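Local coordinates for probable 2-phosphosulfolactate phosphatase (Clostridium acetobutylicum, PDB 1VR0), which probably hydrolyses (2R)-O-phospho-3-sulfolactate to (2R)-3-sulfolactate and phosphate, with magnesium as cofactor, at residues A[214-217]-A[218-222]; A[224-227]-A[228-232]; A[100-103]-A[104-108]; A[46-49]-A[50-54]. One frame throughout, in Å; residues are numbered along the deposited sequence.

Contact 1. Residues A[214-217]-A[218-222]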
ATOM      1  N   TYR A 214      -1.825  17.240   1.936  1.00 39.59           N
ATOM      2  CA  TYR A 214      -2.212  18.490   1.306  1.00 39.34           C
ATOM      3  C   TYR A 214      -2.759  19.501   2.305  1.00 39.54           C
ATOM      4  O   TYR A 214      -2.500  20.691   2.169  1.00 39.74           O
ATOM      5  CB  TYR A 214      -3.293  18.240   0.271  1.00 39.38           C
ATOM      6  CG  TYR A 214      -3.686  19.470  -0.493  1.00 38.07           C
ATOM      7  CD1 TYR A 214      -2.836  20.023  -1.417  1.00 37.66           C
ATOM      8  CD2 TYR A 214      -4.907  20.075  -0.282  1.00 38.16           C
ATOM      9  CE1 TYR A 214      -3.193  21.162  -2.130  1.00 38.70           C
ATOM     10  CE2 TYR A 214      -5.284  21.214  -0.991  1.00 38.94           C
ATOM     11  CZ  TYR A 214      -4.411  21.756  -1.907  1.00 38.33           C
ATOM     12  OH  TYR A 214      -4.778  22.859  -2.634  1.00 38.73           O
ATOM     13  N   LYS A 215      -3.526  19.054   3.292  1.00 39.57           N
ATOM     14  CA  LYS A 215      -4.063  20.014   4.268  1.00 40.48           C
ATOM     15  C   LYS A 215      -2.896  20.618   5.023  1.00 39.61           C
ATOM     16  O   LYS A 215      -2.934  21.790   5.380  1.00 39.46           O
ATOM     17  CB  LYS A 215      -5.100  19.451   5.270  1.00 40.66           C
ATOM     18  CG  LYS A 215      -6.213  18.585   4.647  1.00 43.55           C
ATOM     19  CD  LYS A 215      -7.352  18.277   5.667  1.00 44.39           C
ATOM     20  CE  LYS A 215      -8.051  16.878   5.417  1.00 46.53           C
ATOM     21  NZ  LYS A 215      -9.255  16.662   6.370  1.00 47.36           N
ATOM     22  N   ARG A 216      -1.863  19.820   5.264  1.00 39.25           N
ATOM     23  CA  ARG A 216      -0.689  20.314   5.978  1.00 39.28           C
ATOM     24  C   ARG A 216       0.062  21.393   5.173  1.00 39.55           C
ATOM     25  O   ARG A 216       0.430  22.471   5.704  1.00 39.22           O
ATOM     26  CB  ARG A 216       0.267  19.164   6.312  1.00 38.88           C
ATOM     27  CG  ARG A 216       1.503  19.580   7.084  1.00 37.76           C
ATOM     28  CD  ARG A 216       1.156  20.320   8.332  1.00 36.38           C
ATOM     29  NE  ARG A 216       2.332  20.794   9.055  1.00 36.51           N
ATOM     30  CZ  ARG A 216       2.290  21.690  10.047  1.00 37.03           C
ATOM     31  NH1 ARG A 216       1.137  22.210  10.459  1.00 35.80           N
ATOM     32  NH2 ARG A 216       3.400  22.060  10.651  1.00 36.34           N
ATOM     33  N   ILE A 217       0.265  21.085   3.898  1.00 39.40           N
ATOM     34  CA  ILE A 217       0.895  21.992   2.964  1.00 40.02           C
ATOM     35  C   ILE A 217       0.104  23.317   2.897  1.00 40.32           C
ATOM     36  O   ILE A 217       0.683  24.405   2.835  1.00 40.31           O
ATOM     37  CB  ILE A 217       1.003  21.301   1.564  1.00 40.62           C
ATOM     38  CG1 ILE A 217       1.981  20.098   1.590  1.00 39.96           C
ATOM     39  CG2 ILE A 217       1.381  22.272   0.437  1.00 40.99           C
ATOM     40  CD1 ILE A 217       3.342  20.383   2.077  1.00 40.03           C
HETATM   41  N   MSE A 218      -1.221  23.225   2.947  1.00 40.77           N
HETATM   42  CA  MSE A 218      -2.038  24.410   2.898  1.00 40.76           C
HETATM   43  C   MSE A 218      -1.946  25.192   4.175  1.00 40.75           C
HETATM   44  O   MSE A 218      -1.902  26.424   4.122  1.00 41.37           O
HETATM   45  CB  MSE A 218      -3.481  24.087   2.567  1.00 41.14           C
HETATM   46  CG  MSE A 218      -3.730  23.685   1.109  1.00 43.22           C
HETATM   47 SE   MSE A 218      -2.859  24.826  -0.304  1.00 47.80          SE
HETATM   48  CE  MSE A 218      -1.169  23.987  -0.507  1.00 46.87           C
ATOM     49  N   GLU A 219      -1.925  24.539   5.334  1.00 40.32           N
ATOM     50  CA  GLU A 219      -1.927  25.321   6.553  1.00 40.34           C
ATOM     51  C   GLU A 219      -0.555  25.939   6.786  1.00 39.37           C
ATOM     52  O   GLU A 219      -0.429  26.841   7.576  1.00 39.48           O
ATOM     53  CB  GLU A 219      -2.452  24.553   7.771  1.00 40.53           C
ATOM     54  CG  GLU A 219      -1.563  23.460   8.338  1.00 42.84           C
ATOM     55  CD  GLU A 219      -1.900  23.079   9.818  1.00 43.03           C
ATOM     56  OE1 GLU A 219      -2.242  23.980  10.632  1.00 45.03           O
ATOM     57  OE2 GLU A 219      -1.760  21.869  10.170  1.00 46.00           O
ATOM     58  N   LEU A 220       0.466  25.492   6.059  1.00 38.65           N
ATOM     59  CA  LEU A 220       1.760  26.163   6.077  1.00 37.95           C
ATOM     60  C   LEU A 220       1.878  27.287   5.026  1.00 37.86           C
ATOM     61  O   LEU A 220       2.925  27.898   4.914  1.00 36.81           O
ATOM     62  CB  LEU A 220       2.887  25.144   5.863  1.00 37.98           C
ATOM     63  CG  LEU A 220       3.189  24.171   7.004  1.00 37.35           C
ATOM     64  CD1 LEU A 220       4.152  23.098   6.560  1.00 35.25           C
ATOM     65  CD2 LEU A 220       3.728  24.904   8.224  1.00 36.25           C
ATOM     66  N   GLY A 221       0.816  27.543   4.257  1.00 38.10           N
ATOM     67  CA  GLY A 221       0.795  28.601   3.233  1.00 38.00           C
ATOM     68  C   GLY A 221       1.665  28.312   2.018  1.00 38.20           C
ATOM     69  O   GLY A 221       2.189  29.222   1.381  1.00 38.00           O
ATOM     70  N   LEU A 222       1.797  27.038   1.670  1.00 38.32           N
ATOM     71  CA  LEU A 222       2.711  26.623   0.630  1.00 38.30           C
ATOM     72  C   LEU A 222       2.037  26.379  -0.707  1.00 38.36           C
ATOM     73  O   LEU A 222       2.465  25.539  -1.474  1.00 38.31           O
ATOM     74  CB  LEU A 222       3.409  25.358   1.093  1.00 38.49           C
ATOM     75  CG  LEU A 222       4.095  25.570   2.437  1.00 39.27           C
ATOM     76  CD1 LEU A 222       4.708  24.264   2.854  1.00 41.52           C
ATOM     77  CD2 LEU A 222       5.158  26.678   2.326  1.00 37.72           C
TER
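Met218, a selenomethionine, lies one helical turn beyond Tyr214 and folds its side chain against the phenol ring. The touching branch is CG, which sits over one face, 3.6 Å from Tyr214 CE2 and displaced toward the rim, a CH-pi contact; SE meets the same ring obliquely, 4.5 Å from its centroid, a Met-aromatic contact. With CG of Tyr214 anti to its N (chi1 -176°), the ring swings to the side of the helix where Met218 CG, on a chain bent at chi2 and chi3, can sit over its face.

Further round the helix, Arg216 sends its chain, bent at chi2, outward and slightly forward toward Glu219 and Leu220. NH1 donates to Glu219 OE2 at 2.9 Å, a salt bridge whose hydrogen bond is weak; the carboxylate oxygen stands at the guanidinium edge, while the two planes are 87° apart. Leu220 CD2 lies over a face of that guanidinium, 3.8 Å from Arg216 NH2. Beyond the segments NH2 also donates to Lys84 O, and both Arg216 and Leu220 touch the bound sulfolactate.

Gly221, at positive phi suited to glycine, ends the helix: its N reaches Met218 O, and Leu222 N bonds Ile217 O at 3.1 Å. Leu222 CB then rests 3.8 Å from Ile217 CG2. This is a Schellman C-cap, here placed at the rim of the ligand pocket.

Contact 2. Residues A[224-227]-A[228-232]; sequences KDFE and YCCKK
Phe226 and Cys230 form the tightly packed side of this helix end. Cys230 SG approaches the ring of Phe226 obliquely, 4.2 Å from its centroid and 3.7 Å from CE1, a sulfur-aromatic contact between two buried residues. The ring is carried by CG anti to the backbone N (chi1 165°), which sends it out from the flank, where Cys230 SG of the next turn comes up beside it; cysteine suits the other place because its short, polarisable thiol fits beside both the ring and the backbone. Helix 205-208 packs against the same pair through Lys205, and Tyr214 meets the Phe226 ring edge-to-face.

Asp225 and Tyr228 are anchored by partners beyond the segments. The Asp225 carboxylate takes a salt bridge from Arg41, a residue of the sulfolactate pocket, and a hydrogen bond with Ser96, so a buried acid has both oxygens satisfied. Tyr228 OH pairs with Thr48 OG1, while Asp225 O lies near the plane of the Tyr228 ring, at its edge.

The opposite character appears at Glu227 and Lys231. Lys231 touches with its aliphatic CG, 3.3 Å from Glu227 O, and its long chain suits an exposed place; the Glu227 carboxylate has a long, weak ion pair with Lys205.

The backbone follows the same change. Cys229 N donates to Asp225 O at 2.9 Å and 168°, whereas Cys230 N is shared weakly between Phe226 O and Glu227 O, at 3.3 and 3.5 Å. Such weakened bonds mark the C-terminal end of an alpha-helix, here a second-shell helix behind the ligand pocket.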
ATOM      1  N   LYS A 224       2.214  28.112  -3.402  1.00 39.30           N
ATOM      2  CA  LYS A 224       3.228  28.280  -4.455  1.00 39.31           C
ATOM      3  C   LYS A 224       4.049  27.009  -4.658  1.00 39.01           C
ATOM      4  O   LYS A 224       4.277  26.607  -5.795  1.00 38.60           O
ATOM      5  CB  LYS A 224       4.204  29.412  -4.141  1.00 39.38           C
ATOM      6  CG  LYS A 224       3.582  30.752  -3.811  1.00 40.43           C
ATOM      7  CD  LYS A 224       3.684  31.716  -4.951  1.00 41.62           C
ATOM      8  CE  LYS A 224       3.169  33.124  -4.565  1.00 42.19           C
ATOM      9  NZ  LYS A 224       4.222  33.943  -3.909  1.00 43.39           N
ATOM     10  N   ASP A 225       4.535  26.413  -3.569  1.00 38.62           N
ATOM     11  CA  ASP A 225       5.336  25.188  -3.687  1.00 38.94           C
ATOM     12  C   ASP A 225       4.493  24.070  -4.288  1.00 39.16           C
ATOM     13  O   ASP A 225       4.970  23.321  -5.134  1.00 38.74           O
ATOM     14  CB  ASP A 225       5.886  24.721  -2.332  1.00 38.74           C
ATOM     15  CG  ASP A 225       7.032  25.578  -1.797  1.00 39.95           C
ATOM     16  OD1 ASP A 225       7.730  26.352  -2.538  1.00 41.34           O
ATOM     17  OD2 ASP A 225       7.262  25.448  -0.585  1.00 39.45           O
ATOM     18  N   PHE A 226       3.236  23.969  -3.845  1.00 39.48           N
ATOM     19  CA  PHE A 226       2.304  22.951  -4.351  1.00 39.98           C
ATOM     20  C   PHE A 226       2.117  23.056  -5.885  1.00 40.43           C
ATOM     21  O   PHE A 226       2.191  22.062  -6.600  1.00 40.13           O
ATOM     22  CB  PHE A 226       0.940  23.044  -3.626  1.00 39.63           C
ATOM     23  CG  PHE A 226      -0.160  22.296  -4.319  1.00 39.23           C
ATOM     24  CD1 PHE A 226      -0.193  20.931  -4.299  1.00 38.74           C
ATOM     25  CD2 PHE A 226      -1.150  22.973  -5.032  1.00 40.96           C
ATOM     26  CE1 PHE A 226      -1.186  20.227  -4.977  1.00 39.61           C
ATOM     27  CE2 PHE A 226      -2.164  22.270  -5.716  1.00 40.79           C
ATOM     28  CZ  PHE A 226      -2.172  20.891  -5.687  1.00 39.66           C
ATOM     29  N   GLU A 227       1.874  24.265  -6.385  1.00 40.43           N
ATOM     30  CA  GLU A 227       1.643  24.423  -7.814  1.00 40.93           C
ATOM     31  C   GLU A 227       2.909  24.113  -8.601  1.00 40.51           C
ATOM     32  O   GLU A 227       2.841  23.570  -9.710  1.00 40.74           O
ATOM     33  CB  GLU A 227       1.229  25.848  -8.170  1.00 41.40           C
ATOM     34  CG  GLU A 227       0.183  26.457  -7.270  1.00 43.90           C
ATOM     35  CD  GLU A 227      -1.168  26.539  -7.907  1.00 47.31           C
ATOM     36  OE1 GLU A 227      -1.551  27.684  -8.215  1.00 49.26           O
ATOM     37  OE2 GLU A 227      -1.830  25.474  -8.084  1.00 49.81           O
ATOM     38  N   TYR A 228       4.051  24.500  -8.044  1.00 39.77           N
ATOM     39  CA  TYR A 228       5.325  24.290  -8.689  1.00 39.62           C
ATOM     40  C   TYR A 228       5.636  22.786  -8.787  1.00 39.88           C
ATOM     41  O   TYR A 228       5.980  22.288  -9.855  1.00 39.68           O
ATOM     42  CB  TYR A 228       6.429  25.050  -7.925  1.00 39.19           C
ATOM     43  CG  TYR A 228       7.800  24.718  -8.410  1.00 38.19           C
ATOM     44  CD1 TYR A 228       8.326  25.347  -9.531  1.00 38.35           C
ATOM     45  CD2 TYR A 228       8.554  23.726  -7.803  1.00 37.19           C
ATOM     46  CE1 TYR A 228       9.589  25.023 -10.018  1.00 37.67           C
ATOM     47  CE2 TYR A 228       9.819  23.389  -8.284  1.00 37.04           C
ATOM     48  CZ  TYR A 228      10.328  24.053  -9.385  1.00 38.25           C
ATOM     49  OH  TYR A 228      11.577  23.759  -9.869  1.00 39.50           O
ATOM     50  N   CYS A 229       5.493  22.073  -7.676  1.00 40.23           N
ATOM     51  CA  CYS A 229       5.773  20.632  -7.636  1.00 41.17           C
ATOM     52  C   CYS A 229       4.847  19.766  -8.490  1.00 40.72           C
ATOM     53  O   CYS A 229       5.153  18.600  -8.743  1.00 40.76           O
ATOM     54  CB  CYS A 229       5.743  20.122  -6.199  1.00 41.27           C
ATOM     55  SG  CYS A 229       7.030  20.872  -5.164  1.00 44.22           S
ATOM     56  N   CYS A 230       3.735  20.330  -8.927  1.00 40.13           N
ATOM     57  CA  CYS A 230       2.859  19.638  -9.854  1.00 40.33           C
ATOM     58  C   CYS A 230       3.191  19.870 -11.324  1.00 40.26           C
ATOM     59  O   CYS A 230       2.519  19.333 -12.184  1.00 40.25           O
ATOM     60  CB  CYS A 230       1.432  20.077  -9.595  1.00 40.32           C
ATOM     61  SG  CYS A 230       0.817  19.456  -8.041  1.00 42.30           S
ATOM     62  N   LYS A 231       4.198  20.692 -11.622  1.00 40.27           N
ATOM     63  CA  LYS A 231       4.588  20.937 -13.007  1.00 40.10           C
ATOM     64  C   LYS A 231       5.348  19.739 -13.593  1.00 39.87           C
ATOM     65  O   LYS A 231       6.313  19.237 -13.021  1.00 39.76           O
ATOM     66  CB  LYS A 231       5.395  22.240 -13.116  1.00 40.16           C
ATOM     67  CG  LYS A 231       4.634  23.437 -12.535  1.00 41.04           C
ATOM     68  CD  LYS A 231       4.551  24.664 -13.428  1.00 42.25           C
ATOM     69  CE  LYS A 231       3.106  25.302 -13.327  1.00 43.46           C
ATOM     70  NZ  LYS A 231       2.758  26.327 -14.389  1.00 42.78           N
ATOM     71  N   LYS A 232       4.878  19.275 -14.737  1.00 39.99           N
ATOM     72  CA  LYS A 232       5.449  18.104 -15.415  1.00 40.41           C
ATOM     73  C   LYS A 232       6.705  18.433 -16.200  1.00 40.37           C
ATOM     74  O   LYS A 232       6.755  19.444 -16.868  1.00 40.41           O
ATOM     75  CB  LYS A 232       4.423  17.490 -16.406  1.00 40.13           C
ATOM     76  CG  LYS A 232       3.227  16.782 -15.752  1.00 40.01           C
ATOM     77  CD  LYS A 232       2.213  16.313 -16.784  1.00 39.66           C
ATOM     78  CE  LYS A 232       1.273  15.308 -16.193  1.00 40.20           C
ATOM     79  NZ  LYS A 232       0.106  15.136 -17.088  1.00 40.28           N
TER

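Contact 3. Residues A[100-103]-A[104-108]; sequences YTED and VVKGK
Val104 and Thr101 meet across an N-cap, where the short helix 102-105 begins within the beta-alpha-beta unit of strand 77-81, helix 102-105 and strand 109-113. Val104 N is shared weakly between Thr101 OG1, at 3.4 Å, and Thr101 O, at 3.0 Å; Val105 N bonds the same Thr101 O at 2.9 Å. The capping bond becomes possible because OG1 stands between the backbone N and the carbonyl carbon (chi1 68°). Threonine suits the place, since its hydroxyl offers a second acceptor to an N-H of the first turn. The beta-branched valine adds its CG2 methyl beside the cap and packs on Phe93.

Glu102 and Lys106 run alongside each other on the exposed face. Their contact is along the chains, Glu102 OE2 to Lys106 CE at 3.9 Å; OE2 and NZ are 4.2 Å apart, too far for a salt bridge, so their attraction is probably modest. Both long polar residues fit a solvent-facing turn, and Lys106 N bonds Glu102 O at 2.9 Å.

On the buried flank, Val105 meets Tyr100, whose ring packs on Val45 and Ala49 of helix 42-51 and whose OH bonds Ser94 O. The helix then gives way to a type II beta turn from Val105 to Lys108, with Gly107 at positive phi. Inside, Val105 CG1 rests at the edge of the Tyr100 ring, near its plane, 3.8 Å from CD1.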
ATOM      1  N   TYR A 100      15.980  27.472  -3.657  1.00 40.94           N
ATOM      2  CA  TYR A 100      17.210  26.886  -4.184  1.00 40.00           C
ATOM      3  C   TYR A 100      17.460  27.321  -5.609  1.00 39.50           C
ATOM      4  O   TYR A 100      17.607  26.492  -6.521  1.00 38.83           O
ATOM      5  CB  TYR A 100      17.178  25.357  -4.066  1.00 39.92           C
ATOM      6  CG  TYR A 100      17.044  24.917  -2.640  1.00 39.97           C
ATOM      7  CD1 TYR A 100      18.175  24.727  -1.857  1.00 39.64           C
ATOM      8  CD2 TYR A 100      15.780  24.732  -2.046  1.00 38.63           C
ATOM      9  CE1 TYR A 100      18.072  24.334  -0.519  1.00 40.36           C
ATOM     10  CE2 TYR A 100      15.669  24.354  -0.714  1.00 38.86           C
ATOM     11  CZ  TYR A 100      16.829  24.155   0.045  1.00 40.05           C
ATOM     12  OH  TYR A 100      16.785  23.809   1.377  1.00 39.72           O
ATOM     13  N   THR A 101      17.529  28.636  -5.778  1.00 39.48           N
ATOM     14  CA  THR A 101      17.871  29.254  -7.055  1.00 39.38           C
ATOM     15  C   THR A 101      19.330  29.026  -7.396  1.00 39.93           C
ATOM     16  O   THR A 101      20.146  28.763  -6.511  1.00 40.00           O
ATOM     17  CB  THR A 101      17.645  30.800  -7.032  1.00 39.12           C
ATOM     18  OG1 THR A 101      18.586  31.439  -6.146  1.00 39.14           O
ATOM     19  CG2 THR A 101      16.263  31.137  -6.625  1.00 37.76           C
ATOM     20  N   GLU A 102      19.664  29.174  -8.678  1.00 40.84           N
ATOM     21  CA  GLU A 102      21.039  28.999  -9.164  1.00 41.33           C
ATOM     22  C   GLU A 102      22.044  29.912  -8.444  1.00 41.36           C
ATOM     23  O   GLU A 102      23.169  29.518  -8.130  1.00 41.33           O
ATOM     24  CB  GLU A 102      21.100  29.216 -10.688  1.00 41.08           C
ATOM     25  CG  GLU A 102      22.436  28.760 -11.313  1.00 42.32           C
ATOM     26  CD  GLU A 102      22.677  29.356 -12.673  1.00 43.28           C
ATOM     27  OE1 GLU A 102      21.667  29.494 -13.381  1.00 46.93           O
ATOM     28  OE2 GLU A 102      23.849  29.673 -13.032  1.00 44.29           O
ATOM     29  N   ASP A 103      21.613  31.130  -8.167  1.00 41.78           N
ATOM     30  CA  ASP A 103      22.426  32.099  -7.461  1.00 42.13           C
ATOM     31  C   ASP A 103      22.824  31.609  -6.070  1.00 41.44           C
ATOM     32  O   ASP A 103      23.931  31.812  -5.602  1.00 41.41           O
ATOM     33  CB  ASP A 103      21.590  33.372  -7.330  1.00 42.54           C
ATOM     34  CG  ASP A 103      22.411  34.605  -7.381  1.00 45.18           C
ATOM     35  OD1 ASP A 103      23.673  34.497  -7.323  1.00 47.41           O
ATOM     36  OD2 ASP A 103      21.773  35.696  -7.477  1.00 49.69           O
ATOM     37  N   VAL A 104      21.888  30.938  -5.430  1.00 41.11           N
ATOM     38  CA  VAL A 104      22.036  30.461  -4.065  1.00 40.80           C
ATOM     39  C   VAL A 104      22.798  29.115  -3.985  1.00 40.46           C
ATOM     40  O   VAL A 104      23.584  28.890  -3.063  1.00 39.94           O
ATOM     41  CB  VAL A 104      20.615  30.344  -3.443  1.00 40.89           C
ATOM     42  CG1 VAL A 104      20.583  29.438  -2.219  1.00 41.27           C
ATOM     43  CG2 VAL A 104      20.070  31.732  -3.136  1.00 41.13           C
ATOM     44  N   VAL A 105      22.561  28.231  -4.951  1.00 40.06           N
ATOM     45  CA  VAL A 105      23.087  26.883  -4.872  1.00 40.02           C
ATOM     46  C   VAL A 105      24.237  26.528  -5.789  1.00 39.65           C
ATOM     47  O   VAL A 105      24.821  25.470  -5.618  1.00 39.16           O
ATOM     48  CB  VAL A 105      21.995  25.804  -5.125  1.00 40.19           C
ATOM     49  CG1 VAL A 105      20.914  25.941  -4.135  1.00 40.18           C
ATOM     50  CG2 VAL A 105      21.450  25.855  -6.550  1.00 40.57           C
ATOM     51  N   LYS A 106      24.561  27.358  -6.774  1.00 39.65           N
ATOM     52  CA  LYS A 106      25.499  26.890  -7.785  1.00 39.49           C
ATOM     53  C   LYS A 106      26.851  26.546  -7.148  1.00 39.26           C
ATOM     54  O   LYS A 106      27.477  27.360  -6.490  1.00 38.84           O
ATOM     55  CB  LYS A 106      25.661  27.868  -8.943  1.00 39.85           C
ATOM     56  CG  LYS A 106      26.191  27.213 -10.239  1.00 39.64           C
ATOM     57  CD  LYS A 106      26.954  28.216 -11.067  1.00 39.64           C
ATOM     58  CE  LYS A 106      27.202  27.744 -12.503  1.00 40.06           C
ATOM     59  NZ  LYS A 106      27.908  28.809 -13.320  1.00 39.24           N
ATOM     60  N   GLY A 107      27.279  25.305  -7.323  1.00 39.36           N
ATOM     61  CA  GLY A 107      28.600  24.887  -6.849  1.00 39.32           C
ATOM     62  C   GLY A 107      28.633  24.514  -5.387  1.00 39.21           C
ATOM     63  O   GLY A 107      29.634  23.986  -4.908  1.00 39.20           O
ATOM     64  N   LYS A 108      27.521  24.729  -4.687  1.00 39.05           N
ATOM     65  CA  LYS A 108      27.471  24.474  -3.264  1.00 38.87           C
ATOM     66  C   LYS A 108      27.114  23.015  -2.942  1.00 38.34           C
ATOM     67  O   LYS A 108      26.715  22.242  -3.819  1.00 37.49           O
ATOM     68  CB  LYS A 108      26.563  25.506  -2.595  1.00 39.02           C
ATOM     69  CG  LYS A 108      27.322  26.849  -2.552  1.00 40.13           C
ATOM     70  CD  LYS A 108      26.513  27.990  -2.057  1.00 40.80           C
ATOM     71  CE  LYS A 108      27.395  29.219  -1.786  1.00 39.57           C
ATOM     72  NZ  LYS A 108      28.147  29.066  -0.514  1.00 40.56           N
TER

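Contact 4. Residues A[46-49]-A[50-54]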
ATOM      1  N   ILE A  46      15.465  18.397  -4.135  1.00 37.06           N
ATOM      2  CA  ILE A  46      16.699  17.817  -4.627  1.00 37.15           C
ATOM      3  C   ILE A  46      16.825  17.991  -6.155  1.00 37.72           C
ATOM      4  O   ILE A  46      17.870  18.416  -6.649  1.00 37.55           O
ATOM      5  CB  ILE A  46      16.812  16.348  -4.243  1.00 36.36           C
ATOM      6  CG1 ILE A  46      17.019  16.238  -2.737  1.00 34.83           C
ATOM      7  CG2 ILE A  46      17.970  15.685  -4.976  1.00 36.12           C
ATOM      8  CD1 ILE A  46      16.436  15.004  -2.144  1.00 33.23           C
ATOM      9  N   THR A  47      15.758  17.654  -6.868  1.00 37.95           N
ATOM     10  CA  THR A  47      15.714  17.741  -8.302  1.00 38.44           C
ATOM     11  C   THR A  47      15.972  19.178  -8.795  1.00 38.59           C
ATOM     12  O   THR A  47      16.739  19.400  -9.722  1.00 38.10           O
ATOM     13  CB  THR A  47      14.334  17.265  -8.801  1.00 38.68           C
ATOM     14  OG1 THR A  47      14.177  15.877  -8.497  1.00 40.30           O
ATOM     15  CG2 THR A  47      14.208  17.446 -10.318  1.00 40.50           C
ATOM     16  N   THR A  48      15.318  20.144  -8.156  1.00 38.59           N
ATOM     17  CA  THR A  48      15.436  21.526  -8.533  1.00 38.56           C
ATOM     18  C   THR A  48      16.865  22.056  -8.252  1.00 38.63           C
ATOM     19  O   THR A  48      17.510  22.678  -9.116  1.00 38.90           O
ATOM     20  CB  THR A  48      14.360  22.356  -7.802  1.00 38.84           C
ATOM     21  OG1 THR A  48      13.065  21.925  -8.228  1.00 38.37           O
ATOM     22  CG2 THR A  48      14.505  23.850  -8.084  1.00 38.43           C
ATOM     23  N   ALA A  49      17.353  21.786  -7.060  1.00 38.00           N
ATOM     24  CA  ALA A  49      18.627  22.280  -6.649  1.00 37.90           C
ATOM     25  C   ALA A  49      19.737  21.822  -7.582  1.00 38.04           C
ATOM     26  O   ALA A  49      20.553  22.643  -8.034  1.00 37.87           O
ATOM     27  CB  ALA A  49      18.899  21.820  -5.246  1.00 37.96           C
ATOM     28  N   LEU A  50      19.751  20.518  -7.874  1.00 37.75           N
ATOM     29  CA  LEU A  50      20.751  19.932  -8.752  1.00 37.87           C
ATOM     30  C   LEU A  50      20.665  20.436 -10.189  1.00 37.58           C
ATOM     31  O   LEU A  50      21.688  20.714 -10.805  1.00 37.63           O
ATOM     32  CB  LEU A  50      20.673  18.404  -8.688  1.00 37.88           C
ATOM     33  CG  LEU A  50      21.403  17.938  -7.431  1.00 38.08           C
ATOM     34  CD1 LEU A  50      20.881  16.680  -6.918  1.00 38.82           C
ATOM     35  CD2 LEU A  50      22.897  17.823  -7.713  1.00 39.07           C
ATOM     36  N   ASN A  51      19.446  20.605 -10.669  1.00 37.25           N
ATOM     37  CA  ASN A  51      19.185  21.242 -11.939  1.00 37.41           C
ATOM     38  C   ASN A  51      19.686  22.685 -12.001  1.00 37.58           C
ATOM     39  O   ASN A  51      20.009  23.161 -13.065  1.00 37.34           O
ATOM     40  CB  ASN A  51      17.679  21.239 -12.215  1.00 37.43           C
ATOM     41  CG  ASN A  51      17.351  21.653 -13.626  1.00 36.77           C
ATOM     42  OD1 ASN A  51      17.803  21.037 -14.583  1.00 36.45           O
ATOM     43  ND2 ASN A  51      16.574  22.712 -13.761  1.00 35.76           N
ATOM     44  N   ASN A  52      19.707  23.381 -10.869  1.00 38.05           N
ATOM     45  CA  ASN A  52      20.218  24.753 -10.813  1.00 38.43           C
ATOM     46  C   ASN A  52      21.712  24.858 -10.482  1.00 38.97           C
ATOM     47  O   ASN A  52      22.176  25.917 -10.082  1.00 39.14           O
ATOM     48  CB  ASN A  52      19.430  25.559  -9.785  1.00 38.58           C
ATOM     49  CG  ASN A  52      18.002  25.798 -10.196  1.00 38.45           C
ATOM     50  OD1 ASN A  52      17.644  25.632 -11.359  1.00 39.04           O
ATOM     51  ND2 ASN A  52      17.173  26.208  -9.239  1.00 38.36           N
ATOM     52  N   GLY A  53      22.454  23.760 -10.621  1.00 39.45           N
ATOM     53  CA  GLY A  53      23.903  23.806 -10.605  1.00 39.74           C
ATOM     54  C   GLY A  53      24.511  23.487  -9.264  1.00 40.56           C
ATOM     55  O   GLY A  53      25.714  23.661  -9.043  1.00 41.30           O
ATOM     56  N   CYS A  54      23.695  23.035  -8.340  1.00 41.60           N
ATOM     57  CA  CYS A  54      24.188  22.541  -7.064  1.00 41.45           C
ATOM     58  C   CYS A  54      25.173  21.411  -7.291  1.00 41.24           C
ATOM     59  O   CYS A  54      24.960  20.574  -8.166  1.00 41.44           O
ATOM     60  CB  CYS A  54      23.001  22.032  -6.284  1.00 41.67           C
ATOM     61  SG  CYS A  54      23.353  21.310  -4.719  1.00 44.57           S
TER
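Asn52 N donates to Thr48 O at 2.9 Å and Leu50 N to Ile46 O nearly straight, at 169°, the regular ladder of helix 42-51 just before a Schellman motif ends it. That motif pairs Cys54 N with Ala49 O at 3.2 Å and Gly53 N with Leu50 O. Gly53 is the C-prime residue: at its backbone angles, with positive phi, a side chain would be jammed against the carbonyl O of the residue before, so glycine fits. Asn52 N also reaches Ala49 O weakly, so that oxygen gathers two donors as the helix tightens.

The Asn52 and Thr48 side chains project in the same direction from successive turns. ND2 passes 3.7 Å from Thr48 CG2, and goes on to bond Tyr100 O in the neighbouring 100-103 segment. Thr48 OG1 bonds Ser44 O one turn back, and threonine suits a buried helix face because its hydroxyl can be satisfied by that carbonyl.

The remaining packing is apolar. Ile46 and Leu50 face Ile246 of strand 245-246, where branched chains fill the helix flank. Ile46 CG1 stands beside the backbone N (chi1 -69°), which puts CG2 anti to N; CG2 projects from the flank, where Leu50 CD1 meets it at 3.6 Å. At the C-terminal turn small side chains pack against Leu110 of strand 109-113, Ala49 CB lying 4.2 Å from Cys54 CB.

In the fold
From the N terminus, contact 4 comes first and ends helix 42-51, and the chain then enters strand 56-59. Contact 3 follows, turning from helix 102-105 into strand 109-113. Its turn meets the 50-54 segment through Gly107 N to Gly53 O, so contacts 3 and 4, about 8 Å apart between centres, tie two loops beside the three-stranded sheet. Contacts 1 and 2 come last, on consecutive helices 212-219 and 223-229, touching where Met218 and Ile217 pack on Phe226 CB. All four are local and in series, none nesting or crossing. Tyr228 to Thr48 joins contact 2 to contact 4, linking helix 223-229 with helix 42-51.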